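Local coordinates for uncharacterized hypothetical protein (Bacteroides vulgatus, PDB 4FMR) that is of unknown function but probably binds DNA through an HU/IHF-like domain, which it joins to a second domain with an immunoglobulin-like fold, at residues Leu161-Thr166 / Val191-Ser196; Pro168-Thr173 / Thr216-Gly221; Lys130-Ser135 / Phe157-Thr162; Asn153-Gly158 / Arg197-Leu202. All coordinates share one frame; numbering follows the deposited sequence.

Contact 1: Leu161-Thr166 / Val191-Ser196; sequences LTVAGT and VLNEPS
Asn193 reads the backbone of Val163 with both ends of its amide. Val163 N donates to OD1 of Asn193 at 2.7 Å, and Asn193 ND2 returns a bond to Val163 O at 2.8 Å; both run on carbonyl lone pairs, and Val163 O lies in the plane of the amide. With CG anti to the backbone N (chi1 -161°), the Asn193 side chain reaches across to the loop. The two bonds hold the amide flat and fix its rotation. An alanine here would probably leave the N-H and the carbonyl of Val163 without these mates and hold the loop less firmly at that point. Two residues earlier in the loop, Leu161 N donates to Pro195 O at 2.8 Å, nearly straight at 171°. In this immunoglobulin-like domain the contact thus ties the loop after strand 153-159 to the segment around strand 190-193, which carries a classic beta bulge where Val191 and Leu192 both face Ile199. Packing is tight around Thr162, whose OG1 sits 3.0 Å from Pro195 N, a nitrogen with no hydrogen to give, and also meets the ring at CD, 3.4 Å away. Leu161 is buried and leans on Leu198 of the next strand. The solvent side is looser: Glu194 points away from the loop and forms a salt bridge with Arg197, and Ser196 is exposed.

Contact 2: Pro168-Thr173 / Thr216-Gly221; sequences PSVGVT and TTQYRG
Thr216 sets its CG2 methyl opposite its own backbone N, with OG1 beside that nitrogen (chi1 -56°), and the two branches part company: CG2 goes to Ser169 and OG1 to the water side. The methyl lies 3.6 Å from Ser169 O. Val170 does something similar: CG1 is placed trans to the backbone N (chi1 158°), which leaves CG2 to meet the Gln218 side chain, the two crossing at about a right angle, with CG2 3.5 Å from OE1 of Gln218. That oxygen has its polar partner elsewhere, in Asp167 N, so the methyl packs against an amide already held in place. Between these side chains the backbones join through one antiparallel hydrogen-bonded pair. Gly171 N donates to Thr216 O at 2.9 Å, tilted from the carbonyl plane, and Thr216 N answers to Gly171 O at 2.9 Å, in plane and almost straight. Val170 CA adds a C-H contact of 3.4 Å to Thr216 O. At the backbone angles of Gly171 a beta carbon would collide with the preceding carbonyl oxygen, so only glycine is comfortable here. On the Thr216 face a water donates to Gly171 O and bonds with Thr173 OG1 and Thr216 OG1, the latter also bonded to Ser232. Beyond the pair, Thr217 OG1 accepts from Tyr219 N at 3.2 Å, an ST turn that starts the departure from strand 209-217; the same oxygen is also hydrogen-bonded to Thr162 O and Ala164 N. The whole pairs two inner strands of one sheet of an immunoglobulin-like sandwich, where one begins and the other ends.

Contact 3: Lys130-Ser135 / Phe157-Thr162; sequences KFYIGS and FGKNLT
Phe157 O takes two backbone donors from the facing strand, Gly134 N at 2.8 Å and Ser135 N at 3.2 Å, the first in the carbonyl plane and the second well above it. Gly134 and Ser135 thus both face Phe157, a classic beta bulge, and Phe157 N closes the pair on Ser135 O. Further along, Lys159 N donates to Tyr132 O, while the return bond from Tyr132 N to Lys159 O is weak. Among side chains, Asn160 ND2 reaches Lys130 O at 2.8 Å, nearly in line with the carbonyl; its OD1 is taken by Gly222 N. Packing gathers on Lys159. Tyr132 carries its ring between the backbone N and the carbonyl carbon (chi1 61°), which lays it alongside Lys159, and CB of Lys159 stands over one ring face in a CH-pi contact, 4.3 Å from the centroid. On the other side of the strand pair, Leu161 CD2 fits 4.0 Å from Ile133 CG1. A side chain on Gly158 would clash with Tyr132 O. As for charge, Lys130 NZ and Lys159 NZ lie 4.1 Å apart, and each makes a long, weak ion pair with Asp12; Lys130 is poorly ordered. The chemistry implies that main-chain bonds set the register and Asn160 ties its loop to Lys130, whereas the ammonium groups probably repel each other mildly, partly offset by Asp12, and the lysines serve mainly through their methylenes.

Contact 4: Asn153-Gly158 / Arg197-Leu202; sequences NFTLFG and RLIILL
Thr155 and Arg197 meet on one face of the strand pair, the CG2 methyl of Thr155 filling the bay between the Arg197 chain and the Phe157 ring. CG2 is 3.6 Å from Arg197 CG and also stands over one face of the Phe157 ring. Arg197 starts out extended, CG trans to the backbone N (chi1 172°), and runs beside that ring, CD coming within 3.6 Å of CE1. Next along this face, Ile199 lies parallel to Thr155 with CG1 3.6 Å from OG1, and Leu201 ends the row by resting CD1 against the Asn153 side chain. A glycine in place of Asn153 would probably open a gap beside that methyl and leave it less covered. On the buried face the bumps are apolar: Leu156 CD1 abuts Leu198 CD1 at 4.2 Å, while Phe154 CB touches Ile200 CG1, 4.1 Å away, and Leu202 CD1, 4.0 Å away, which lie about a right angle apart around it. Beneath both faces the backbones keep an unbroken antiparallel register, with two hydrogen-bonded pairs, Phe154 with Ile200 and Leu156 with Leu198; Ile200 N to Phe154 O is almost perfectly straight (178°). These are the two central strands of a four-stranded sheet, flanked by strands 132-138 and 190-193. Their buried face looks onto strand 209-217 of the other sheet, where Leu213 touches Leu156 and Ile200, and Val215 touches Leu198.

All four contacts belong to the immunoglobulin-like domain, and no ligand or known active site lies among them. Contacts 3 and 4 share strand 153-159, pairing its opposite edges, with centres about 11 Å apart; Ile133 CG2 of contact 3 touches Leu156 CD2 of contact 4 at 3.7 Å. Contact 1 extends the same sheet: Val191 N bonds to Ile199 O, and Ser196 O to Gly158 N. Contact 2 lies in the other sheet, its centre about 8 Å from that of contact 1, and the two probably join through Thr217 OG1, 2.6 Å from Thr162 O and 2.9 Å from Ala164 N. Contacts 2 and 4, about 14 Å apart between centres, do not touch.

Contact 1: Leu161-Thr166 / Val191-Ser196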
loop_
_atom_site.group_PDB
_atom_site.type_symbol
_atom_site.label_atom_id
_atom_site.label_comp_id
_atom_site.label_asym_id
_atom_site.label_seq_id
_atom_site.Cartn_x
_atom_site.Cartn_y
_atom_site.Cartn_z
ATOM N N LEU B 161 0.752 -14.306 -24.823
ATOM C CA LEU B 161 2.013 -13.793 -24.285
ATOM C C LEU B 161 3.192 -14.775 -24.463
ATOM O O LEU B 161 4.322 -14.364 -24.192
ATOM C CB LEU B 161 1.848 -13.459 -22.779
ATOM C CG LEU B 161 0.942 -12.272 -22.415
ATOM C CD1 LEU B 161 0.972 -12.002 -20.905
ATOM C CD2 LEU B 161 1.371 -10.999 -23.136
ATOM N N THR B 162 2.944 -16.038 -24.935
ATOM C CA THR B 162 3.975 -17.078 -25.124
ATOM C C THR B 162 5.179 -16.518 -25.873
ATOM O O THR B 162 5.017 -15.957 -26.954
ATOM C CB THR B 162 3.414 -18.319 -25.864
ATOM O OG1 THR B 162 2.267 -18.805 -25.183
ATOM C CG2 THR B 162 4.426 -19.460 -25.973
ATOM N N VAL B 163 6.374 -16.656 -25.287
ATOM C CA VAL B 163 7.618 -16.194 -25.915
ATOM C C VAL B 163 8.089 -17.324 -26.875
ATOM O O VAL B 163 8.394 -18.428 -26.431
ATOM C CB VAL B 163 8.684 -15.778 -24.860
ATOM C CG1 VAL B 163 10.023 -15.472 -25.522
ATOM C CG2 VAL B 163 8.211 -14.570 -24.045
ATOM N N ALA B 164 8.046 -17.072 -28.181
ATOM C CA ALA B 164 8.417 -18.074 -29.200
ATOM C C ALA B 164 9.002 -17.404 -30.434
ATOM O O ALA B 164 8.750 -16.216 -30.665
ATOM C CB ALA B 164 7.203 -18.917 -29.591
ATOM N N GLY B 165 9.784 -18.166 -31.205
ATOM C CA GLY B 165 10.420 -17.658 -32.410
ATOM C C GLY B 165 11.936 -17.673 -32.401
ATOM O O GLY B 165 12.574 -17.585 -31.349
ATOM N N THR B 166 12.506 -17.744 -33.606
ATOM C CA THR B 166 13.945 -17.790 -33.899
ATOM C C THR B 166 14.641 -16.423 -33.762
ATOM O O THR B 166 15.830 -16.375 -33.435
ATOM C CB THR B 166 14.152 -18.301 -35.333
ATOM O OG1 THR B 166 13.407 -17.476 -36.240
ATOM C CG2 THR B 166 13.748 -19.764 -35.495
ATOM N N VAL B 191 10.087 -18.976 -16.581
ATOM C CA VAL B 191 9.811 -20.240 -15.886
ATOM C C VAL B 191 8.511 -20.906 -16.397
ATOM O O VAL B 191 8.448 -22.129 -16.477
ATOM C CB VAL B 191 9.747 -19.955 -14.367
ATOM C CG1 VAL B 191 9.522 -21.234 -13.567
ATOM C CG2 VAL B 191 11.020 -19.267 -13.924
ATOM N N LEU B 192 7.476 -20.103 -16.669
ATOM C CA LEU B 192 6.192 -20.553 -17.201
ATOM C C LEU B 192 5.919 -19.708 -18.419
ATOM O O LEU B 192 5.955 -18.477 -18.330
ATOM C CB LEU B 192 5.045 -20.491 -16.146
ATOM C CG LEU B 192 3.677 -21.095 -16.594
ATOM C CD1 LEU B 192 3.807 -22.565 -16.995
ATOM C CD2 LEU B 192 2.625 -20.942 -15.530
ATOM N N ASN B 193 5.758 -20.366 -19.574
ATOM C CA ASN B 193 5.598 -19.709 -20.873
ATOM C C ASN B 193 4.249 -20.067 -21.550
ATOM O O ASN B 193 4.221 -20.668 -22.622
ATOM C CB ASN B 193 6.783 -20.107 -21.784
ATOM C CG ASN B 193 6.990 -19.178 -22.958
ATOM O OD1 ASN B 193 6.488 -18.062 -22.968
ATOM N ND2 ASN B 193 7.742 -19.610 -23.975
ATOM N N GLU B 194 3.140 -19.690 -20.924
ATOM C CA GLU B 194 1.799 -19.976 -21.435
ATOM C C GLU B 194 1.173 -18.729 -22.120
ATOM O O GLU B 194 1.579 -17.603 -21.792
ATOM C CB GLU B 194 0.895 -20.456 -20.287
ATOM C CG GLU B 194 1.253 -21.824 -19.726
ATOM C CD GLU B 194 0.421 -22.296 -18.542
ATOM O OE1 GLU B 194 -0.133 -21.454 -17.791
ATOM O OE2 GLU B 194 0.389 -23.526 -18.327
ATOM N N PRO B 195 0.186 -18.908 -23.056
ATOM C CA PRO B 195 -0.423 -17.737 -23.726
ATOM C C PRO B 195 -1.081 -16.741 -22.762
ATOM O O PRO B 195 -0.879 -15.532 -22.922
ATOM C CB PRO B 195 -1.477 -18.360 -24.655
ATOM C CG PRO B 195 -1.045 -19.758 -24.858
ATOM C CD PRO B 195 -0.373 -20.176 -23.589
ATOM N N SER B 196 -1.799 -17.233 -21.730
ATOM C CA SER B 196 -2.509 -16.366 -20.784
ATOM C C SER B 196 -1.687 -15.976 -19.543
ATOM O O SER B 196 -2.159 -15.146 -18.752
ATOM C CB SER B 196 -3.800 -17.034 -20.320
ATOM O OG SER B 196 -4.769 -17.047 -21.357
#

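Contact 2: Pro168-Thr173 / Thr216-Gly221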
loop_
_atom_site.group_PDB
_atom_site.type_symbol
_atom_site.label_atom_id
_atom_site.label_comp_id
_atom_site.label_asym_id
_atom_site.label_seq_id
_atom_site.Cartn_x
_atom_site.Cartn_y
_atom_site.Cartn_z
ATOM N N PRO B 168 16.382 -13.107 -32.682
ATOM C CA PRO B 168 17.099 -12.801 -31.425
ATOM C C PRO B 168 16.436 -11.721 -30.553
ATOM O O PRO B 168 16.797 -11.633 -29.376
ATOM C CB PRO B 168 18.471 -12.311 -31.908
ATOM C CG PRO B 168 18.610 -12.859 -33.313
ATOM C CD PRO B 168 17.222 -12.801 -33.862
ATOM N N SER B 169 15.488 -10.909 -31.098
ATOM C CA SER B 169 14.783 -9.859 -30.331
ATOM C C SER B 169 13.670 -10.443 -29.408
ATOM O O SER B 169 13.230 -9.762 -28.492
ATOM C CB SER B 169 14.169 -8.823 -31.269
ATOM O OG SER B 169 13.171 -9.410 -32.088
ATOM N N VAL B 170 13.224 -11.684 -29.665
ATOM C CA VAL B 170 12.170 -12.393 -28.930
ATOM C C VAL B 170 12.600 -12.550 -27.449
ATOM O O VAL B 170 13.748 -12.867 -27.166
ATOM C CB VAL B 170 11.888 -13.750 -29.649
ATOM C CG1 VAL B 170 11.237 -14.788 -28.750
ATOM C CG2 VAL B 170 11.082 -13.544 -30.929
ATOM N N GLY B 171 11.683 -12.247 -26.533
ATOM C CA GLY B 171 11.942 -12.298 -25.103
ATOM C C GLY B 171 11.333 -11.166 -24.301
ATOM O O GLY B 171 10.511 -10.388 -24.803
ATOM N N VAL B 172 11.717 -11.100 -23.022
ATOM C CA VAL B 172 11.232 -10.091 -22.090
ATOM C C VAL B 172 12.371 -9.116 -21.801
ATOM O O VAL B 172 13.495 -9.540 -21.539
ATOM C CB VAL B 172 10.630 -10.689 -20.789
ATOM C CG1 VAL B 172 9.885 -9.613 -19.997
ATOM C CG2 VAL B 172 9.696 -11.856 -21.107
ATOM N N THR B 173 12.062 -7.805 -21.898
ATOM C CA THR B 173 12.964 -6.691 -21.633
ATOM C C THR B 173 12.359 -5.722 -20.622
ATOM O O THR B 173 11.133 -5.604 -20.494
ATOM C CB THR B 173 13.321 -5.919 -22.929
ATOM O OG1 THR B 173 12.127 -5.458 -23.541
ATOM C CG2 THR B 173 14.155 -6.735 -23.923
ATOM N N THR B 216 8.219 -9.476 -26.336
ATOM C CA THR B 216 8.414 -9.528 -27.793
ATOM C C THR B 216 8.353 -11.003 -28.217
ATOM O O THR B 216 9.047 -11.851 -27.633
ATOM C CB THR B 216 9.716 -8.842 -28.206
ATOM O OG1 THR B 216 9.705 -7.509 -27.718
ATOM C CG2 THR B 216 9.933 -8.840 -29.716
ATOM N N THR B 217 7.498 -11.322 -29.204
ATOM C CA THR B 217 7.338 -12.719 -29.591
ATOM C C THR B 217 6.852 -12.848 -31.030
ATOM O O THR B 217 6.261 -11.910 -31.578
ATOM C CB THR B 217 6.357 -13.426 -28.596
ATOM O OG1 THR B 217 6.342 -14.836 -28.832
ATOM C CG2 THR B 217 4.938 -12.839 -28.613
ATOM N N GLN B 218 7.094 -14.035 -31.630
ATOM C CA GLN B 218 6.626 -14.385 -32.978
ATOM C C GLN B 218 5.459 -15.399 -32.876
ATOM O O GLN B 218 5.027 -15.968 -33.884
ATOM C CB GLN B 218 7.777 -14.930 -33.836
ATOM C CG GLN B 218 8.734 -13.839 -34.259
ATOM C CD GLN B 218 10.009 -14.362 -34.849
ATOM O OE1 GLN B 218 10.883 -14.879 -34.146
ATOM N NE2 GLN B 218 10.176 -14.167 -36.143
ATOM N N TYR B 219 4.952 -15.609 -31.647
ATOM C CA TYR B 219 3.823 -16.484 -31.356
ATOM C C TYR B 219 2.544 -15.814 -31.832
ATOM O O TYR B 219 2.233 -14.705 -31.390
ATOM C CB TYR B 219 3.753 -16.815 -29.844
ATOM C CG TYR B 219 2.551 -17.654 -29.455
ATOM C CD1 TYR B 219 2.522 -19.028 -29.697
ATOM C CD2 TYR B 219 1.437 -17.073 -28.857
ATOM C CE1 TYR B 219 1.407 -19.798 -29.364
ATOM C CE2 TYR B 219 0.322 -17.832 -28.509
ATOM C CZ TYR B 219 0.310 -19.195 -28.759
ATOM O OH TYR B 219 -0.804 -19.928 -28.415
ATOM N N ARG B 220 1.801 -16.500 -32.714
ATOM C CA ARG B 220 0.541 -16.045 -33.314
ATOM C C ARG B 220 -0.665 -16.423 -32.448
ATOM O O ARG B 220 -0.693 -17.526 -31.882
ATOM C CB ARG B 220 0.390 -16.682 -34.709
ATOM C CG ARG B 220 -0.721 -16.082 -35.570
ATOM C CD ARG B 220 -0.998 -16.904 -36.819
ATOM N NE ARG B 220 0.185 -17.082 -37.667
ATOM C CZ ARG B 220 0.588 -16.221 -38.598
ATOM N NH1 ARG B 220 -0.083 -15.093 -38.805
ATOM N NH2 ARG B 220 1.672 -16.477 -39.322
ATOM N N GLY B 221 -1.667 -15.532 -32.419
ATOM C CA GLY B 221 -2.930 -15.722 -31.707
ATOM C C GLY B 221 -3.570 -17.078 -31.954
ATOM O O GLY B 221 -3.863 -17.434 -33.106
HETATM O O HOH W 1 11.155 -7.431 -25.389
#

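Contact 3: Lys130-Ser135 / Phe157-Thr162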
loop_
_atom_site.group_PDB
_atom_site.type_symbol
_atom_site.label_atom_id
_atom_site.label_comp_id
_atom_site.label_asym_id
_atom_site.label_seq_id
_atom_site.Cartn_x
_atom_site.Cartn_y
_atom_site.Cartn_z
ATOM N N LYS B 130 -5.850 -8.867 -29.402
ATOM C CA LYS B 130 -5.845 -10.004 -28.479
ATOM C C LYS B 130 -4.375 -10.410 -28.152
ATOM O O LYS B 130 -4.032 -11.591 -28.117
ATOM C CB LYS B 130 -6.673 -11.187 -29.034
ATOM C CG LYS B 130 -8.171 -11.099 -28.686
ATOM C CD LYS B 130 -8.433 -11.274 -27.172
ATOM C CE LYS B 130 -9.833 -10.903 -26.739
ATOM N NZ LYS B 130 -9.994 -11.007 -25.262
ATOM N N PHE B 131 -3.526 -9.397 -27.904
ATOM C CA PHE B 131 -2.119 -9.512 -27.533
ATOM C C PHE B 131 -1.781 -8.345 -26.632
ATOM O O PHE B 131 -1.514 -7.231 -27.101
ATOM C CB PHE B 131 -1.199 -9.570 -28.762
ATOM C CG PHE B 131 0.283 -9.548 -28.459
ATOM C CD1 PHE B 131 0.857 -10.510 -27.636
ATOM C CD2 PHE B 131 1.117 -8.617 -29.067
ATOM C CE1 PHE B 131 2.236 -10.510 -27.383
ATOM C CE2 PHE B 131 2.497 -8.633 -28.833
ATOM C CZ PHE B 131 3.048 -9.583 -27.999
ATOM N N TYR B 132 -1.833 -8.603 -25.319
ATOM C CA TYR B 132 -1.618 -7.595 -24.301
ATOM C C TYR B 132 -1.338 -8.231 -22.950
ATOM O O TYR B 132 -1.621 -9.413 -22.741
ATOM C CB TYR B 132 -2.867 -6.671 -24.195
ATOM C CG TYR B 132 -4.140 -7.397 -23.806
ATOM C CD1 TYR B 132 -4.428 -7.675 -22.472
ATOM C CD2 TYR B 132 -5.058 -7.805 -24.770
ATOM C CE1 TYR B 132 -5.583 -8.369 -22.112
ATOM C CE2 TYR B 132 -6.217 -8.493 -24.420
ATOM C CZ TYR B 132 -6.491 -8.745 -23.086
ATOM O OH TYR B 132 -7.644 -9.411 -22.734
ATOM N N ILE B 133 -0.815 -7.405 -22.040
ATOM C CA ILE B 133 -0.565 -7.690 -20.640
ATOM C C ILE B 133 -1.758 -7.098 -19.877
ATOM O O ILE B 133 -1.943 -5.879 -19.903
ATOM C CB ILE B 133 0.814 -7.117 -20.178
ATOM C CG1 ILE B 133 1.994 -7.711 -20.998
ATOM C CG2 ILE B 133 0.987 -7.319 -18.674
ATOM C CD1 ILE B 133 3.378 -6.977 -20.885
ATOM N N GLY B 134 -2.581 -7.967 -19.285
ATOM C CA GLY B 134 -3.787 -7.595 -18.548
ATOM C C GLY B 134 -3.532 -7.214 -17.107
ATOM O O GLY B 134 -3.954 -6.146 -16.647
ATOM N N SER B 135 -2.851 -8.110 -16.377
ATOM C CA SER B 135 -2.497 -7.929 -14.972
ATOM C C SER B 135 -1.158 -8.585 -14.655
ATOM O O SER B 135 -0.546 -9.230 -15.512
ATOM C CB SER B 135 -3.596 -8.486 -14.073
ATOM O OG SER B 135 -4.163 -9.655 -14.630
ATOM N N PHE B 157 -0.249 -11.769 -16.499
ATOM C CA PHE B 157 -1.455 -12.390 -17.041
ATOM C C PHE B 157 -1.883 -11.624 -18.281
ATOM O O PHE B 157 -1.742 -10.407 -18.322
ATOM C CB PHE B 157 -2.575 -12.431 -15.984
ATOM C CG PHE B 157 -2.189 -13.141 -14.706
ATOM C CD1 PHE B 157 -2.343 -14.520 -14.584
ATOM C CD2 PHE B 157 -1.698 -12.429 -13.617
ATOM C CE1 PHE B 157 -2.029 -15.171 -13.387
ATOM C CE2 PHE B 157 -1.371 -13.078 -12.430
ATOM C CZ PHE B 157 -1.543 -14.443 -12.318
ATOM N N GLY B 158 -2.375 -12.321 -19.293
ATOM C CA GLY B 158 -2.816 -11.631 -20.494
ATOM C C GLY B 158 -3.304 -12.531 -21.597
ATOM O O GLY B 158 -3.930 -13.567 -21.334
ATOM N N LYS B 159 -3.046 -12.102 -22.852
ATOM C CA LYS B 159 -3.456 -12.803 -24.065
ATOM C C LYS B 159 -2.293 -12.968 -25.011
ATOM O O LYS B 159 -1.608 -11.988 -25.332
ATOM C CB LYS B 159 -4.616 -12.076 -24.787
ATOM C CG LYS B 159 -5.962 -12.122 -24.062
ATOM C CD LYS B 159 -6.713 -13.434 -24.214
ATOM C CE LYS B 159 -8.003 -13.395 -23.432
ATOM N NZ LYS B 159 -8.834 -14.604 -23.667
ATOM N N ASN B 160 -2.077 -14.235 -25.439
ATOM C CA ASN B 160 -1.063 -14.704 -26.389
ATOM C C ASN B 160 0.330 -14.134 -26.077
ATOM O O ASN B 160 1.014 -13.615 -26.956
ATOM C CB ASN B 160 -1.493 -14.357 -27.820
ATOM C CG ASN B 160 -2.736 -15.106 -28.206
ATOM O OD1 ASN B 160 -2.769 -16.347 -28.217
ATOM N ND2 ASN B 160 -3.799 -14.364 -28.481
ATOM N N LEU B 161 0.752 -14.306 -24.823
ATOM C CA LEU B 161 2.013 -13.793 -24.285
ATOM C C LEU B 161 3.192 -14.775 -24.463
ATOM O O LEU B 161 4.322 -14.364 -24.192
ATOM C CB LEU B 161 1.848 -13.459 -22.779
ATOM C CG LEU B 161 0.942 -12.272 -22.415
ATOM C CD1 LEU B 161 0.972 -12.002 -20.905
ATOM C CD2 LEU B 161 1.371 -10.999 -23.136
ATOM N N THR B 162 2.944 -16.038 -24.935
ATOM C CA THR B 162 3.975 -17.078 -25.124
ATOM C C THR B 162 5.179 -16.518 -25.873
ATOM O O THR B 162 5.017 -15.957 -26.954
ATOM C CB THR B 162 3.414 -18.319 -25.864
ATOM O OG1 THR B 162 2.267 -18.805 -25.183
ATOM C CG2 THR B 162 4.426 -19.460 -25.973
#

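Contact 4: Asn153-Gly158 / Arg197-Leu202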
loop_
_atom_site.group_PDB
_atom_site.type_symbol
_atom_site.label_atom_id
_atom_site.label_comp_id
_atom_site.label_asym_id
_atom_site.label_seq_id
_atom_site.Cartn_x
_atom_site.Cartn_y
_atom_site.Cartn_z
ATOM N N ASN B 153 10.374 -13.654 -8.308
ATOM C CA ASN B 153 9.450 -13.961 -9.390
ATOM C C ASN B 153 8.308 -12.979 -9.549
ATOM O O ASN B 153 7.777 -12.435 -8.596
ATOM C CB ASN B 153 8.864 -15.360 -9.237
ATOM C CG ASN B 153 9.891 -16.435 -9.494
ATOM O OD1 ASN B 153 10.378 -16.619 -10.620
ATOM N ND2 ASN B 153 10.287 -17.128 -8.441
ATOM N N PHE B 154 7.913 -12.813 -10.800
ATOM C CA PHE B 154 6.822 -11.964 -11.204
ATOM C C PHE B 154 5.964 -12.723 -12.204
ATOM O O PHE B 154 6.505 -13.428 -13.060
ATOM C CB PHE B 154 7.358 -10.641 -11.794
ATOM C CG PHE B 154 6.268 -9.608 -11.908
ATOM C CD1 PHE B 154 5.866 -8.872 -10.795
ATOM C CD2 PHE B 154 5.587 -9.417 -13.115
ATOM C CE1 PHE B 154 4.818 -7.955 -10.890
ATOM C CE2 PHE B 154 4.530 -8.497 -13.202
ATOM C CZ PHE B 154 4.153 -7.778 -12.090
ATOM N N THR B 155 4.622 -12.608 -12.069
ATOM C CA THR B 155 3.682 -13.250 -12.997
ATOM C C THR B 155 2.935 -12.194 -13.823
ATOM O O THR B 155 2.349 -11.274 -13.276
ATOM C CB THR B 155 2.677 -14.174 -12.265
ATOM O OG1 THR B 155 3.391 -15.142 -11.503
ATOM C CG2 THR B 155 1.760 -14.899 -13.224
ATOM N N LEU B 156 2.889 -12.399 -15.129
ATOM C CA LEU B 156 2.158 -11.577 -16.085
ATOM C C LEU B 156 0.960 -12.343 -16.614
ATOM O O LEU B 156 1.127 -13.450 -17.122
ATOM C CB LEU B 156 3.069 -11.169 -17.259
ATOM C CG LEU B 156 4.244 -10.292 -16.920
ATOM C CD1 LEU B 156 5.390 -10.534 -17.875
ATOM C CD2 LEU B 156 3.829 -8.853 -16.858
ATOM N N PHE B 157 -0.249 -11.769 -16.499
ATOM C CA PHE B 157 -1.455 -12.390 -17.041
ATOM C C PHE B 157 -1.883 -11.624 -18.281
ATOM O O PHE B 157 -1.742 -10.407 -18.322
ATOM C CB PHE B 157 -2.575 -12.431 -15.984
ATOM C CG PHE B 157 -2.189 -13.141 -14.706
ATOM C CD1 PHE B 157 -2.343 -14.520 -14.584
ATOM C CD2 PHE B 157 -1.698 -12.429 -13.617
ATOM C CE1 PHE B 157 -2.029 -15.171 -13.387
ATOM C CE2 PHE B 157 -1.371 -13.078 -12.430
ATOM C CZ PHE B 157 -1.543 -14.443 -12.318
ATOM N N GLY B 158 -2.375 -12.321 -19.293
ATOM C CA GLY B 158 -2.816 -11.631 -20.494
ATOM C C GLY B 158 -3.304 -12.531 -21.597
ATOM O O GLY B 158 -3.930 -13.567 -21.334
ATOM N N ARG B 197 -0.480 -16.558 -19.365
ATOM C CA ARG B 197 0.324 -16.306 -18.171
ATOM C C ARG B 197 1.818 -16.623 -18.348
ATOM O O ARG B 197 2.203 -17.735 -18.737
ATOM C CB ARG B 197 -0.245 -17.166 -17.025
ATOM C CG ARG B 197 0.543 -17.206 -15.726
ATOM C CD ARG B 197 -0.203 -18.040 -14.706
ATOM N NE ARG B 197 -0.446 -19.392 -15.207
ATOM C CZ ARG B 197 -1.098 -20.336 -14.542
ATOM N NH1 ARG B 197 -1.597 -20.087 -13.337
ATOM N NH2 ARG B 197 -1.266 -21.533 -15.080
ATOM N N LEU B 198 2.648 -15.639 -18.015
ATOM C CA LEU B 198 4.101 -15.784 -17.967
ATOM C C LEU B 198 4.590 -15.659 -16.547
ATOM O O LEU B 198 4.212 -14.706 -15.862
ATOM C CB LEU B 198 4.866 -14.747 -18.829
ATOM C CG LEU B 198 4.630 -14.659 -20.317
ATOM C CD1 LEU B 198 5.441 -13.492 -20.904
ATOM C CD2 LEU B 198 4.951 -15.974 -21.019
ATOM N N ILE B 199 5.485 -16.560 -16.132
ATOM C CA ILE B 199 6.177 -16.460 -14.855
ATOM C C ILE B 199 7.642 -16.206 -15.182
ATOM O O ILE B 199 8.270 -16.969 -15.930
ATOM C CB ILE B 199 5.973 -17.639 -13.866
ATOM C CG1 ILE B 199 4.456 -17.838 -13.584
ATOM C CG2 ILE B 199 6.750 -17.351 -12.544
ATOM C CD1 ILE B 199 4.074 -19.031 -12.724
ATOM N N ILE B 200 8.172 -15.104 -14.670
ATOM C CA ILE B 200 9.565 -14.763 -14.927
ATOM C C ILE B 200 10.295 -14.618 -13.612
ATOM O O ILE B 200 9.669 -14.411 -12.583
ATOM C CB ILE B 200 9.728 -13.462 -15.823
ATOM C CG1 ILE B 200 9.158 -12.199 -15.130
ATOM C CG2 ILE B 200 9.128 -13.672 -17.226
ATOM C CD1 ILE B 200 9.510 -10.831 -15.731
ATOM N N LEU B 201 11.625 -14.745 -13.654
ATOM C CA LEU B 201 12.527 -14.448 -12.539
ATOM C C LEU B 201 13.186 -13.136 -12.861
ATOM O O LEU B 201 13.799 -13.030 -13.907
ATOM C CB LEU B 201 13.580 -15.555 -12.276
ATOM C CG LEU B 201 14.511 -15.278 -11.046
ATOM C CD1 LEU B 201 13.721 -15.160 -9.751
ATOM C CD2 LEU B 201 15.528 -16.385 -10.866
ATOM N N LEU B 202 13.012 -12.123 -12.034
ATOM C CA LEU B 202 13.617 -10.815 -12.304
ATOM C C LEU B 202 15.087 -10.785 -11.887
ATOM O O LEU B 202 15.383 -11.265 -10.804
ATOM C CB LEU B 202 12.848 -9.692 -11.561
ATOM C CG LEU B 202 11.431 -9.374 -12.040
ATOM C CD1 LEU B 202 10.696 -8.516 -11.024
ATOM C CD2 LEU B 202 11.448 -8.701 -13.405
#